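Local coordinates for protein CG8862 (Drosophila melanogaster, PDB 3ISM) that probably cleaves DNA and RNA as a magnesium-dependent endonuclease, and is captured here in complex with its inhibitor protein, at residues Asp66-Ser71 and Leu110-Cys115; Ala103-His108 and Asp116-Leu121; His204-Val209 and Thr250-Lys255; Tyr208-Gln213 and Ser222-Pro227. One frame throughout, in Å; residues are numbered along the deposited sequence.

Contact 1 of 4, residues Asp66-Ser71 and Leu110-Cys115; sequences DAVDRS and LHQKHC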
loop_
_atom_site.group_PDB
_atom_site.type_symbol
_atom_site.label_atom_id
_atom_site.label_comp_id
_atom_site.label_asym_id
_atom_site.label_seq_id
_atom_site.Cartn_x
_atom_site.Cartn_y
_atom_site.Cartn_z
ATOM N N ASP B 66 -21.994 -23.921 -24.097
ATOM C CA ASP B 66 -21.918 -23.645 -25.533
ATOM C C ASP B 66 -22.324 -22.198 -25.833
ATOM O O ASP B 66 -21.922 -21.615 -26.848
ATOM C CB ASP B 66 -22.826 -24.608 -26.315
ATOM C CG ASP B 66 -22.416 -26.073 -26.170
ATOM O OD1 ASP B 66 -21.519 -26.384 -25.359
ATOM O OD2 ASP B 66 -22.998 -26.924 -26.878
ATOM N N ALA B 67 -23.131 -21.624 -24.943
ATOM C CA ALA B 67 -23.620 -20.254 -25.102
ATOM C C ALA B 67 -22.617 -19.202 -24.619
ATOM O O ALA B 67 -22.887 -18.000 -24.684
ATOM C CB ALA B 67 -24.974 -20.079 -24.400
ATOM N N VAL B 68 -21.468 -19.652 -24.125
ATOM C CA VAL B 68 -20.408 -18.730 -23.714
ATOM C C VAL B 68 -19.179 -18.898 -24.609
ATOM O O VAL B 68 -18.485 -19.913 -24.548
ATOM C CB VAL B 68 -20.033 -18.886 -22.218
ATOM C CG1 VAL B 68 -18.870 -17.966 -21.867
ATOM C CG2 VAL B 68 -21.230 -18.579 -21.326
ATOM N N ASP B 69 -18.935 -17.898 -25.449
ATOM C CA ASP B 69 -17.775 -17.881 -26.328
ATOM C C ASP B 69 -16.780 -16.858 -25.792
ATOM O O ASP B 69 -16.973 -15.645 -25.952
ATOM C CB ASP B 69 -18.194 -17.525 -27.762
ATOM C CG ASP B 69 -17.095 -17.804 -28.795
ATOM O OD1 ASP B 69 -15.966 -18.196 -28.406
ATOM O OD2 ASP B 69 -17.370 -17.629 -30.007
ATOM N N ARG B 70 -15.717 -17.359 -25.161
ATOM C CA ARG B 70 -14.690 -16.510 -24.572
ATOM C C ARG B 70 -13.906 -15.726 -25.628
ATOM O O ARG B 70 -13.253 -14.722 -25.305
ATOM C CB ARG B 70 -13.744 -17.316 -23.663
ATOM C CG ARG B 70 -13.169 -16.474 -22.518
ATOM C CD ARG B 70 -12.100 -17.194 -21.691
ATOM N NE ARG B 70 -10.793 -17.230 -22.350
ATOM C CZ ARG B 70 -10.153 -18.352 -22.686
ATOM N NH1 ARG B 70 -10.690 -19.533 -22.418
ATOM N NH2 ARG B 70 -8.972 -18.298 -23.285
ATOM N N SER B 71 -14.007 -16.162 -26.884
ATOM C CA SER B 71 -13.303 -15.523 -27.997
ATOM C C SER B 71 -13.927 -14.178 -28.372
ATOM O O SER B 71 -13.309 -13.372 -29.081
ATOM C CB SER B 71 -13.254 -16.455 -29.221
ATOM O OG SER B 71 -14.468 -16.426 -29.967
ATOM N N LEU B 110 -22.469 -18.852 -16.767
ATOM C CA LEU B 110 -23.923 -18.846 -16.845
ATOM C C LEU B 110 -24.415 -18.066 -18.067
ATOM O O LEU B 110 -25.420 -18.425 -18.680
ATOM C CB LEU B 110 -24.531 -18.270 -15.567
ATOM C CG LEU B 110 -24.386 -19.121 -14.303
ATOM C CD1 LEU B 110 -24.869 -18.343 -13.087
ATOM C CD2 LEU B 110 -25.130 -20.463 -14.461
ATOM N N HIS B 111 -23.696 -16.999 -18.414
ATOM C CA HIS B 111 -24.084 -16.148 -19.535
ATOM C C HIS B 111 -22.867 -15.433 -20.105
ATOM O O HIS B 111 -21.905 -15.168 -19.381
ATOM C CB HIS B 111 -25.125 -15.116 -19.090
ATOM C CG HIS B 111 -25.871 -14.485 -20.226
ATOM N ND1 HIS B 111 -25.446 -13.327 -20.847
ATOM C CD2 HIS B 111 -27.010 -14.858 -20.861
ATOM C CE1 HIS B 111 -26.295 -13.011 -21.810
ATOM N NE2 HIS B 111 -27.250 -13.925 -21.843
ATOM N N GLN B 112 -22.921 -15.129 -21.401
ATOM C CA GLN B 112 -21.869 -14.393 -22.103
ATOM C C GLN B 112 -21.398 -13.152 -21.343
ATOM O O GLN B 112 -20.200 -12.972 -21.133
ATOM C CB GLN B 112 -22.347 -13.991 -23.508
ATOM C CG GLN B 112 -21.286 -13.294 -24.349
ATOM C CD GLN B 112 -20.098 -14.187 -24.614
ATOM O OE1 GLN B 112 -20.258 -15.340 -24.991
ATOM N NE2 GLN B 112 -18.902 -13.667 -24.406
ATOM N N LYS B 113 -22.346 -12.321 -20.918
ATOM C CA LYS B 113 -22.035 -11.060 -20.228
ATOM C C LYS B 113 -21.324 -11.244 -18.879
ATOM O O LYS B 113 -20.493 -10.414 -18.486
ATOM C CB LYS B 113 -23.303 -10.205 -20.087
ATOM C CG LYS B 113 -23.103 -8.932 -19.288
ATOM C CD LYS B 113 -23.764 -7.719 -19.917
ATOM C CE LYS B 113 -23.078 -6.439 -19.396
ATOM N NZ LYS B 113 -23.766 -5.188 -19.873
ATOM N N HIS B 114 -21.632 -12.340 -18.189
ATOM C CA HIS B 114 -20.973 -12.678 -16.923
ATOM C C HIS B 114 -19.475 -12.841 -17.143
ATOM O O HIS B 114 -18.667 -12.385 -16.336
ATOM C CB HIS B 114 -21.549 -13.979 -16.346
ATOM C CG HIS B 114 -22.933 -13.843 -15.790
ATOM N ND1 HIS B 114 -23.552 -14.854 -15.090
ATOM C CD2 HIS B 114 -23.814 -12.816 -15.822
ATOM C CE1 HIS B 114 -24.759 -14.463 -14.728
ATOM N NE2 HIS B 114 -24.938 -13.227 -15.152
ATOM N N CYS B 115 -19.141 -13.509 -18.247
ATOM C CA CYS B 115 -17.776 -13.760 -18.684
ATOM C C CYS B 115 -17.136 -12.474 -19.218
ATOM O O CYS B 115 -16.002 -12.141 -18.848
ATOM C CB CYS B 115 -17.784 -14.849 -19.769
ATOM S SG CYS B 115 -16.144 -15.420 -20.278
#
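Two acceptors hold the amide nitrogen of Q112: NE2 donates to D69 O at 3.2 Å, reaching that carbonyl from above its plane, and also to the carboxylate of D116, one turn further along the same helix. The other half of the amide, Q112 OE1, takes the N-H of D69 at 2.9 Å from D69 N, in the carbonyl plane and on a lone pair. A single side chain thus serves both backbone polar groups of one residue. It gets there with CG anti to the backbone N (chi1 -176°) and a bend at chi2 that swings the amide over to the loop. Cut back to an alanine, this position is likely to leave D69 N and O without their partner and the loop less firmly tied to the helix start. S71 N donates to D69 OD1, closing an Asx turn, and S71 OG reaches the same oxygen at 2.8 Å from the same face. Beside the amide, V68 CG1 makes an apolar contact 3.9 Å from C115 CB, and R70 CG packs 3.9 Å from C115 SG. R70 NH2 bonds Y331 O and forms a salt bridge with D336, both of the inhibitor chain CG4930. The side chain of R70 lies about 6 Å from that of H101, the predicted proton acceptor, and the polar grip on D69 is likely to steady the backbone just before this arginine.

Contact 2 of 4, residues Ala103-His108 and Asp116-Leu121; sequences AAAGNH and DETFYL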
loop_
_atom_site.group_PDB
_atom_site.type_symbol
_atom_site.label_atom_id
_atom_site.label_comp_id
_atom_site.label_asym_id
_atom_site.label_seq_id
_atom_site.Cartn_x
_atom_site.Cartn_y
_atom_site.Cartn_z
ATOM N N ALA B 103 -10.851 -12.432 -10.852
ATOM C CA ALA B 103 -11.999 -13.301 -11.063
ATOM C C ALA B 103 -11.841 -13.902 -12.458
ATOM O O ALA B 103 -11.979 -13.184 -13.461
ATOM C CB ALA B 103 -13.309 -12.506 -10.983
ATOM N N ALA B 104 -11.529 -15.198 -12.517
ATOM C CA ALA B 104 -11.243 -15.889 -13.785
ATOM C C ALA B 104 -12.470 -16.003 -14.682
ATOM O O ALA B 104 -13.596 -16.187 -14.208
ATOM C CB ALA B 104 -10.652 -17.282 -13.525
ATOM N N ALA B 105 -12.241 -15.885 -15.984
ATOM C CA ALA B 105 -13.316 -15.928 -16.969
ATOM C C ALA B 105 -14.075 -17.264 -16.935
ATOM O O ALA B 105 -15.291 -17.311 -17.177
ATOM C CB ALA B 105 -12.746 -15.670 -18.341
ATOM N N GLY B 106 -13.352 -18.337 -16.598
ATOM C CA GLY B 106 -13.903 -19.687 -16.513
ATOM C C GLY B 106 -14.784 -19.969 -15.304
ATOM O O GLY B 106 -15.417 -21.021 -15.215
ATOM N N ASN B 107 -14.807 -19.049 -14.355
ATOM C CA ASN B 107 -15.644 -19.191 -13.170
ATOM C C ASN B 107 -17.049 -18.633 -13.422
ATOM O O ASN B 107 -17.905 -18.635 -12.525
ATOM C CB ASN B 107 -15.012 -18.414 -12.007
ATOM C CG ASN B 107 -13.649 -18.935 -11.614
ATOM O OD1 ASN B 107 -13.294 -20.073 -11.913
ATOM N ND2 ASN B 107 -12.881 -18.105 -10.916
ATOM N N HIS B 108 -17.273 -18.103 -14.626
ATOM C CA HIS B 108 -18.488 -17.321 -14.903
ATOM C C HIS B 108 -19.083 -17.631 -16.252
ATOM O O HIS B 108 -18.960 -16.855 -17.194
ATOM C CB HIS B 108 -18.213 -15.821 -14.720
ATOM C CG HIS B 108 -17.571 -15.516 -13.412
ATOM N ND1 HIS B 108 -18.273 -15.523 -12.226
ATOM C CD2 HIS B 108 -16.275 -15.303 -13.085
ATOM C CE1 HIS B 108 -17.440 -15.296 -11.225
ATOM N NE2 HIS B 108 -16.220 -15.162 -11.719
ATOM N N ASP B 116 -17.873 -11.759 -20.077
ATOM C CA ASP B 116 -17.440 -10.461 -20.625
ATOM C C ASP B 116 -16.949 -9.524 -19.534
ATOM O O ASP B 116 -15.912 -8.865 -19.675
ATOM C CB ASP B 116 -18.587 -9.766 -21.371
ATOM C CG ASP B 116 -18.815 -10.326 -22.762
ATOM O OD1 ASP B 116 -17.874 -10.905 -23.333
ATOM O OD2 ASP B 116 -19.939 -10.174 -23.293
ATOM N N GLU B 117 -17.711 -9.455 -18.448
ATOM C CA GLU B 117 -17.392 -8.558 -17.345
ATOM C C GLU B 117 -16.075 -8.879 -16.607
ATOM O O GLU B 117 -15.533 -8.019 -15.909
ATOM C CB GLU B 117 -18.565 -8.491 -16.356
ATOM C CG GLU B 117 -19.820 -7.748 -16.858
ATOM C CD GLU B 117 -21.063 -8.102 -16.034
ATOM O OE1 GLU B 117 -20.907 -8.717 -14.956
ATOM O OE2 GLU B 117 -22.198 -7.792 -16.462
ATOM N N THR B 118 -15.553 -10.098 -16.741
ATOM C CA THR B 118 -14.246 -10.406 -16.139
ATOM C C THR B 118 -13.097 -9.803 -16.951
ATOM O O THR B 118 -11.956 -9.774 -16.494
ATOM C CB THR B 118 -14.006 -11.929 -15.973
ATOM O OG1 THR B 118 -13.876 -12.549 -17.265
ATOM C CG2 THR B 118 -15.166 -12.578 -15.219
ATOM N N PHE B 119 -13.389 -9.303 -18.146
ATOM C CA PHE B 119 -12.338 -8.710 -18.980
ATOM C C PHE B 119 -12.102 -7.197 -18.805
ATOM O O PHE B 119 -11.267 -6.611 -19.502
ATOM C CB PHE B 119 -12.526 -9.095 -20.449
ATOM C CG PHE B 119 -12.114 -10.514 -20.755
ATOM C CD1 PHE B 119 -10.892 -10.779 -21.364
ATOM C CD2 PHE B 119 -12.943 -11.587 -20.420
ATOM C CE1 PHE B 119 -10.504 -12.090 -21.645
ATOM C CE2 PHE B 119 -12.562 -12.910 -20.705
ATOM C CZ PHE B 119 -11.340 -13.159 -21.319
ATOM N N TYR B 120 -12.809 -6.570 -17.861
ATOM C CA TYR B 120 -12.492 -5.189 -17.510
ATOM C C TYR B 120 -11.110 -5.163 -16.895
ATOM O O TYR B 120 -10.794 -6.009 -16.045
ATOM C CB TYR B 120 -13.500 -4.598 -16.527
ATOM C CG TYR B 120 -14.814 -4.228 -17.155
ATOM C CD1 TYR B 120 -14.896 -3.197 -18.082
ATOM C CD2 TYR B 120 -15.983 -4.914 -16.818
ATOM C CE1 TYR B 120 -16.115 -2.856 -18.673
ATOM C CE2 TYR B 120 -17.204 -4.577 -17.390
ATOM C CZ TYR B 120 -17.262 -3.544 -18.313
ATOM O OH TYR B 120 -18.470 -3.207 -18.891
ATOM N N LEU B 121 -10.293 -4.198 -17.315
ATOM C CA LEU B 121 -8.955 -4.038 -16.762
ATOM C C LEU B 121 -8.922 -3.773 -15.253
ATOM O O LEU B 121 -7.878 -3.928 -14.627
ATOM C CB LEU B 121 -8.188 -2.938 -17.500
ATOM C CG LEU B 121 -7.865 -3.325 -18.945
ATOM C CD1 LEU B 121 -7.422 -2.103 -19.731
ATOM C CD2 LEU B 121 -6.800 -4.431 -18.978
#
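A105 and T118 bring the two segments together with their CA atoms 5.7 Å apart, a 3-10 turn facing the loop that leaves helix 112-116, and no hydrogen bond links the two backbones. T118 fills the joint. Its CG2 comes to 3.6 Å from H108 CD2, meeting the imidazole obliquely, while its CB rests 3.5 Å from A103 O, which accepts from N123 ND2. With chi1 at 68°, T118 OG1 sits between the backbone N and carbonyl carbon, 3.5 Å from A105 CB, and donates to C115 O. A valine in its place would probably keep the bulk but leave C115 O without that hydroxyl donor. A105 CB also touches F119 CE2 at 3.6 Å. The H108 ring is tied at both nitrogens, ND1 to D38 and NE2 to E55. The joint belongs to the connection between strands 98-101 and 124-127 of this His-Me finger nuclease: T118 packs on H101, A103 on strand 49-57, and A104 on helix 136-146 at E141, which has been seen to bind magnesium in this protein.

Contact 3 of 4, residues His204-Val209 and Thr250-Lys255; sequences HMESYV and TINGKK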
loop_
_atom_site.group_PDB
_atom_site.type_symbol
_atom_site.label_atom_id
_atom_site.label_comp_id
_atom_site.label_asym_id
_atom_site.label_seq_id
_atom_site.Cartn_x
_atom_site.Cartn_y
_atom_site.Cartn_z
ATOM N N HIS B 204 -15.529 -26.070 5.130
ATOM C CA HIS B 204 -14.126 -26.422 4.936
ATOM C C HIS B 204 -13.400 -25.275 4.271
ATOM O O HIS B 204 -13.817 -24.811 3.214
ATOM C CB HIS B 204 -13.989 -27.664 4.057
ATOM C CG HIS B 204 -14.782 -28.833 4.541
ATOM N ND1 HIS B 204 -14.214 -29.886 5.223
ATOM C CD2 HIS B 204 -16.106 -29.102 4.463
ATOM C CE1 HIS B 204 -15.153 -30.765 5.529
ATOM N NE2 HIS B 204 -16.308 -30.317 5.072
ATOM N N MET B 205 -12.302 -24.844 4.871
ATOM C CA MET B 205 -11.516 -23.732 4.314
ATOM C C MET B 205 -10.182 -24.171 3.711
ATOM O O MET B 205 -9.508 -25.043 4.249
ATOM C CB MET B 205 -11.277 -22.668 5.378
ATOM C CG MET B 205 -10.465 -21.487 4.897
ATOM S SD MET B 205 -10.318 -20.231 6.149
ATOM C CE MET B 205 -11.921 -19.444 6.059
ATOM N N GLU B 206 -9.820 -23.561 2.589
ATOM C CA GLU B 206 -8.486 -23.699 2.006
ATOM C C GLU B 206 -7.933 -22.304 1.752
ATOM O O GLU B 206 -8.678 -21.387 1.434
ATOM C CB GLU B 206 -8.532 -24.476 0.669
ATOM C CG GLU B 206 -9.032 -25.903 0.774
ATOM C CD GLU B 206 -8.908 -26.693 -0.526
ATOM O OE1 GLU B 206 -8.410 -26.161 -1.546
ATOM O OE2 GLU B 206 -9.328 -27.860 -0.529
ATOM N N SER B 207 -6.623 -22.134 1.901
ATOM C CA SER B 207 -6.004 -20.863 1.534
ATOM C C SER B 207 -4.594 -21.057 1.011
ATOM O O SER B 207 -3.814 -21.838 1.567
ATOM C CB SER B 207 -6.026 -19.860 2.697
ATOM O OG SER B 207 -5.465 -20.413 3.859
ATOM N N TYR B 208 -4.286 -20.323 -0.056
ATOM C CA TYR B 208 -3.046 -20.465 -0.805
ATOM C C TYR B 208 -2.435 -19.089 -1.005
ATOM O O TYR B 208 -3.160 -18.113 -1.162
ATOM C CB TYR B 208 -3.319 -21.065 -2.189
ATOM C CG TYR B 208 -3.978 -22.421 -2.167
ATOM C CD1 TYR B 208 -3.227 -23.579 -2.339
ATOM C CD2 TYR B 208 -5.360 -22.545 -1.984
ATOM C CE1 TYR B 208 -3.828 -24.824 -2.317
ATOM C CE2 TYR B 208 -5.967 -23.780 -1.959
ATOM C CZ TYR B 208 -5.200 -24.914 -2.131
ATOM O OH TYR B 208 -5.798 -26.136 -2.087
ATOM N N VAL B 209 -1.105 -19.027 -0.999
ATOM C CA VAL B 209 -0.370 -17.830 -1.407
ATOM C C VAL B 209 0.693 -18.274 -2.417
ATOM O O VAL B 209 1.536 -19.123 -2.110
ATOM C CB VAL B 209 0.288 -17.125 -0.196
ATOM C CG1 VAL B 209 1.379 -16.125 -0.636
ATOM C CG2 VAL B 209 -0.771 -16.434 0.657
ATOM N N THR B 250 -12.474 -28.355 8.595
ATOM C CA THR B 250 -11.073 -28.482 8.215
ATOM C C THR B 250 -10.536 -27.176 7.669
ATOM O O THR B 250 -11.283 -26.351 7.134
ATOM C CB THR B 250 -10.823 -29.568 7.132
ATOM O OG1 THR B 250 -11.513 -29.207 5.935
ATOM C CG2 THR B 250 -11.281 -30.963 7.598
ATOM N N ILE B 251 -9.225 -27.006 7.813
ATOM C CA ILE B 251 -8.499 -25.897 7.221
ATOM C C ILE B 251 -7.306 -26.508 6.522
ATOM O O ILE B 251 -6.495 -27.193 7.156
ATOM C CB ILE B 251 -7.998 -24.916 8.292
ATOM C CG1 ILE B 251 -9.174 -24.376 9.120
ATOM C CG2 ILE B 251 -7.167 -23.824 7.648
ATOM C CD1 ILE B 251 -8.773 -23.408 10.236
ATOM N N ASN B 252 -7.210 -26.272 5.217
ATOM C CA ASN B 252 -6.197 -26.895 4.376
ATOM C C ASN B 252 -6.073 -28.399 4.627
ATOM O O ASN B 252 -4.975 -28.916 4.810
ATOM C CB ASN B 252 -4.848 -26.177 4.511
ATOM C CG ASN B 252 -4.859 -24.799 3.856
ATOM O OD1 ASN B 252 -5.409 -24.629 2.771
ATOM N ND2 ASN B 252 -4.252 -23.814 4.516
ATOM N N GLY B 253 -7.217 -29.080 4.665
ATOM C CA GLY B 253 -7.256 -30.528 4.835
ATOM C C GLY B 253 -6.955 -31.035 6.232
ATOM O O GLY B 253 -6.761 -32.220 6.422
ATOM N N LYS B 254 -6.936 -30.143 7.213
ATOM C CA LYS B 254 -6.553 -30.501 8.572
ATOM C C LYS B 254 -7.717 -30.241 9.523
ATOM O O LYS B 254 -8.267 -29.147 9.534
ATOM C CB LYS B 254 -5.323 -29.691 8.993
ATOM C CG LYS B 254 -4.737 -30.100 10.325
ATOM C CD LYS B 254 -3.775 -29.040 10.853
ATOM C CE LYS B 254 -3.396 -29.308 12.313
ATOM N NZ LYS B 254 -2.919 -30.705 12.523
ATOM N N LYS B 255 -8.083 -31.252 10.312
ATOM C CA LYS B 255 -9.241 -31.189 11.220
ATOM C C LYS B 255 -9.119 -30.107 12.300
ATOM O O LYS B 255 -8.082 -29.987 12.956
ATOM C CB LYS B 255 -9.474 -32.551 11.895
ATOM C CG LYS B 255 -9.877 -33.673 10.949
ATOM C CD LYS B 255 -9.954 -35.005 11.677
ATOM C CE LYS B 255 -10.243 -36.146 10.709
ATOM N NZ LYS B 255 -10.159 -37.493 11.348
HETATM O O HOH W 1 -10.092 -27.776 4.068
#
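M205 and I251 pair as parallel strands, closing a beta-alpha-beta unit in which strand 203-211 is followed by helix 228-235 and then strand 250-251; a type I' turn from I251 to K254 joins strand 250-251 to 254-255. The N-H of M205 goes to T250 O, 2.9 Å from M205 N and nearly straight at 170°. M205 O in turn accepts from N252 N at 2.8 Å, and it also accepts from a water that is bound to T250 OG1 and takes the N-H of G253. The same carbonyl thus ties the strand to the turn both directly and through solvent. At N252 the chain turns away into the hairpin, and its side chain continues the pairing: OD1 receives S207 N at 2.9 Å. N252 ND2 makes a weak bond to V226 O, the atom to which S207 OG also donates. On E206, OE1 is shared by Y208 OH, 2.7 Å away and above the carboxylate plane, and H143 of helix 136-146. T250 OG1 lies between its backbone N and carbonyl carbon (chi1 63°), where both the water and H204 reach it. H204 ND1 and T250 OG1 are hydrogen-bonded at 2.9 Å, the hydroxyl oxygen lying at the ring edge, in the imidazole plane.

Contact 4 of 4, residues Tyr208-Gln213 and Ser222-Pro227; sequences YVMPNQ and SVFQVP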
loop_
_atom_site.group_PDB
_atom_site.type_symbol
_atom_site.label_atom_id
_atom_site.label_comp_id
_atom_site.label_asym_id
_atom_site.label_seq_id
_atom_site.Cartn_x
_atom_site.Cartn_y
_atom_site.Cartn_z
ATOM N N TYR B 208 -4.286 -20.323 -0.056
ATOM C CA TYR B 208 -3.046 -20.465 -0.805
ATOM C C TYR B 208 -2.435 -19.089 -1.005
ATOM O O TYR B 208 -3.160 -18.113 -1.162
ATOM C CB TYR B 208 -3.319 -21.065 -2.189
ATOM C CG TYR B 208 -3.978 -22.421 -2.167
ATOM C CD1 TYR B 208 -3.227 -23.579 -2.339
ATOM C CD2 TYR B 208 -5.360 -22.545 -1.984
ATOM C CE1 TYR B 208 -3.828 -24.824 -2.317
ATOM C CE2 TYR B 208 -5.967 -23.780 -1.959
ATOM C CZ TYR B 208 -5.200 -24.914 -2.131
ATOM O OH TYR B 208 -5.798 -26.136 -2.087
ATOM N N VAL B 209 -1.105 -19.027 -0.999
ATOM C CA VAL B 209 -0.370 -17.830 -1.407
ATOM C C VAL B 209 0.693 -18.274 -2.417
ATOM O O VAL B 209 1.536 -19.123 -2.110
ATOM C CB VAL B 209 0.288 -17.125 -0.196
ATOM C CG1 VAL B 209 1.379 -16.125 -0.636
ATOM C CG2 VAL B 209 -0.771 -16.434 0.657
ATOM N N MET B 210 0.646 -17.718 -3.628
ATOM C CA MET B 210 1.633 -18.099 -4.645
ATOM C C MET B 210 2.396 -16.869 -5.086
ATOM O O MET B 210 1.795 -15.830 -5.255
ATOM C CB MET B 210 0.951 -18.761 -5.843
ATOM C CG MET B 210 0.222 -20.059 -5.498
ATOM S SD MET B 210 -0.690 -20.734 -6.896
ATOM C CE MET B 210 0.604 -21.100 -8.064
ATOM N N PRO B 211 3.723 -16.987 -5.263
ATOM C CA PRO B 211 4.503 -15.820 -5.660
ATOM C C PRO B 211 4.270 -15.497 -7.141
ATOM O O PRO B 211 4.084 -16.406 -7.964
ATOM C CB PRO B 211 5.949 -16.261 -5.395
ATOM C CG PRO B 211 5.918 -17.775 -5.631
ATOM C CD PRO B 211 4.555 -18.206 -5.132
ATOM N N ASN B 212 4.271 -14.209 -7.459
ATOM C CA ASN B 212 4.096 -13.736 -8.817
ATOM C C ASN B 212 5.423 -13.885 -9.574
ATOM O O ASN B 212 6.105 -12.904 -9.874
ATOM C CB ASN B 212 3.608 -12.277 -8.794
ATOM C CG ASN B 212 3.155 -11.764 -10.161
ATOM O OD1 ASN B 212 3.029 -12.532 -11.110
ATOM N ND2 ASN B 212 2.879 -10.444 -10.249
ATOM N N GLN B 213 5.784 -15.127 -9.875
ATOM C CA GLN B 213 7.031 -15.413 -10.575
ATOM C C GLN B 213 6.880 -16.710 -11.343
ATOM O O GLN B 213 5.893 -17.419 -11.159
ATOM C CB GLN B 213 8.196 -15.525 -9.579
ATOM C CG GLN B 213 8.062 -16.678 -8.614
ATOM C CD GLN B 213 8.887 -16.495 -7.356
ATOM O OE1 GLN B 213 9.073 -15.367 -6.867
ATOM N NE2 GLN B 213 9.362 -17.609 -6.804
ATOM N N SER B 222 -0.494 -27.713 -3.514
ATOM C CA SER B 222 -0.517 -28.008 -2.083
ATOM C C SER B 222 0.638 -27.366 -1.317
ATOM O O SER B 222 0.478 -26.999 -0.160
ATOM C CB SER B 222 -0.527 -29.526 -1.855
ATOM O OG SER B 222 0.708 -30.112 -2.230
ATOM N N VAL B 223 1.784 -27.218 -1.981
ATOM C CA VAL B 223 2.952 -26.600 -1.345
ATOM C C VAL B 223 2.742 -25.111 -1.051
ATOM O O VAL B 223 3.456 -24.527 -0.220
ATOM C CB VAL B 223 4.265 -26.808 -2.156
ATOM C CG1 VAL B 223 4.356 -28.233 -2.694
ATOM C CG2 VAL B 223 4.393 -25.786 -3.280
ATOM N N PHE B 224 1.736 -24.512 -1.680
ATOM C CA PHE B 224 1.458 -23.094 -1.504
ATOM C C PHE B 224 0.393 -22.799 -0.452
ATOM O O PHE B 224 -0.015 -21.658 -0.284
ATOM C CB PHE B 224 1.083 -22.480 -2.838
ATOM C CG PHE B 224 2.190 -22.520 -3.835
ATOM C CD1 PHE B 224 3.327 -21.735 -3.658
ATOM C CD2 PHE B 224 2.103 -23.344 -4.948
ATOM C CE1 PHE B 224 4.363 -21.777 -4.582
ATOM C CE2 PHE B 224 3.121 -23.391 -5.882
ATOM C CZ PHE B 224 4.260 -22.611 -5.702
ATOM N N GLN B 225 -0.040 -23.837 0.255
ATOM C CA GLN B 225 -1.012 -23.692 1.333
ATOM C C GLN B 225 -0.393 -22.956 2.531
ATOM O O GLN B 225 0.726 -23.254 2.926
ATOM C CB GLN B 225 -1.573 -25.063 1.739
ATOM C CG GLN B 225 -2.734 -25.529 0.857
ATOM C CD GLN B 225 -3.214 -26.951 1.162
ATOM O OE1 GLN B 225 -2.416 -27.865 1.353
ATOM N NE2 GLN B 225 -4.536 -27.138 1.185
ATOM N N VAL B 226 -1.131 -21.970 3.047
ATOM C CA VAL B 226 -0.706 -21.103 4.147
ATOM C C VAL B 226 -1.890 -20.957 5.130
ATOM O O VAL B 226 -3.040 -20.969 4.692
ATOM C CB VAL B 226 -0.314 -19.677 3.603
ATOM C CG1 VAL B 226 0.342 -18.856 4.656
ATOM C CG2 VAL B 226 0.636 -19.767 2.418
ATOM N N PRO B 227 -1.621 -20.825 6.452
ATOM C CA PRO B 227 -2.714 -20.496 7.365
ATOM C C PRO B 227 -3.423 -19.212 6.956
ATOM O O PRO B 227 -2.759 -18.228 6.657
ATOM C CB PRO B 227 -1.999 -20.290 8.706
ATOM C CG PRO B 227 -0.804 -21.176 8.616
ATOM C CD PRO B 227 -0.355 -21.065 7.186
#
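The last residues of strand 203-211 receive, along one margin, the loop that leads into helix 228-235, and a single backbone bridge between Y208 and Q225 marks the meeting. Within the two segments it rests on V209 N to F224 O, 2.9 Å long with an angle of 164° at the hydrogen; the same oxygen also receives a CA-H contact from Y208 CA at 3.3 Å. Beside the bridge, Y208 and Q225 run alongside each other pointing the same way, ring and amide planes only 17° apart, and Y208 CE1 comes to 3.4 Å from Q225 CG. This is the strand-to-helix connection of the beta-alpha-beta unit, laid back against the strand it has just left, and F224 is its main anchor. F224 CG is anti to its carbonyl carbon (chi1 -64°), which turns the ring toward the strand, where the side chains of F224 and M210 cross at about a right angle. M210 CG lies over one face of the F224 ring, 4.0 Å from the centroid in a CH-pi contact, while M210 SD, in an oblique Met-aromatic contact, lies 4.8 Å from the same centroid. P211 CD approaches the ring obliquely, 3.6 Å from F224 CE1. I215 touches both M210 and F224. M210 also packs on W137 and L140 of helix 136-146, and its side chain lies about 8 Å from that of E141, which has been seen to bind magnesium in this protein.

Contact 2 is fully buried and contact 1 lies at the surface, yet the two touch: R70 CD rests on A105 CB and C115 packs on both A105 and H108. Their segments alternate along the chain, both drawing on helix 112-116. Contacts 3 and 4, partly buried, stand on the other side of the molecule from contact 2, with centres about 25 and 22 Å from its own. Both start from strand 203-211 and share Y208 and V209, and N252 OD1 of contact 3 packs on Q225 NE2 of contact 4. Contact 1 relies on one side-chain amide gripping backbone, contact 2 on close packing without a hydrogen bond across it, contact 3 on strand pairing with water, and contact 4 chiefly on packing around an aromatic ring.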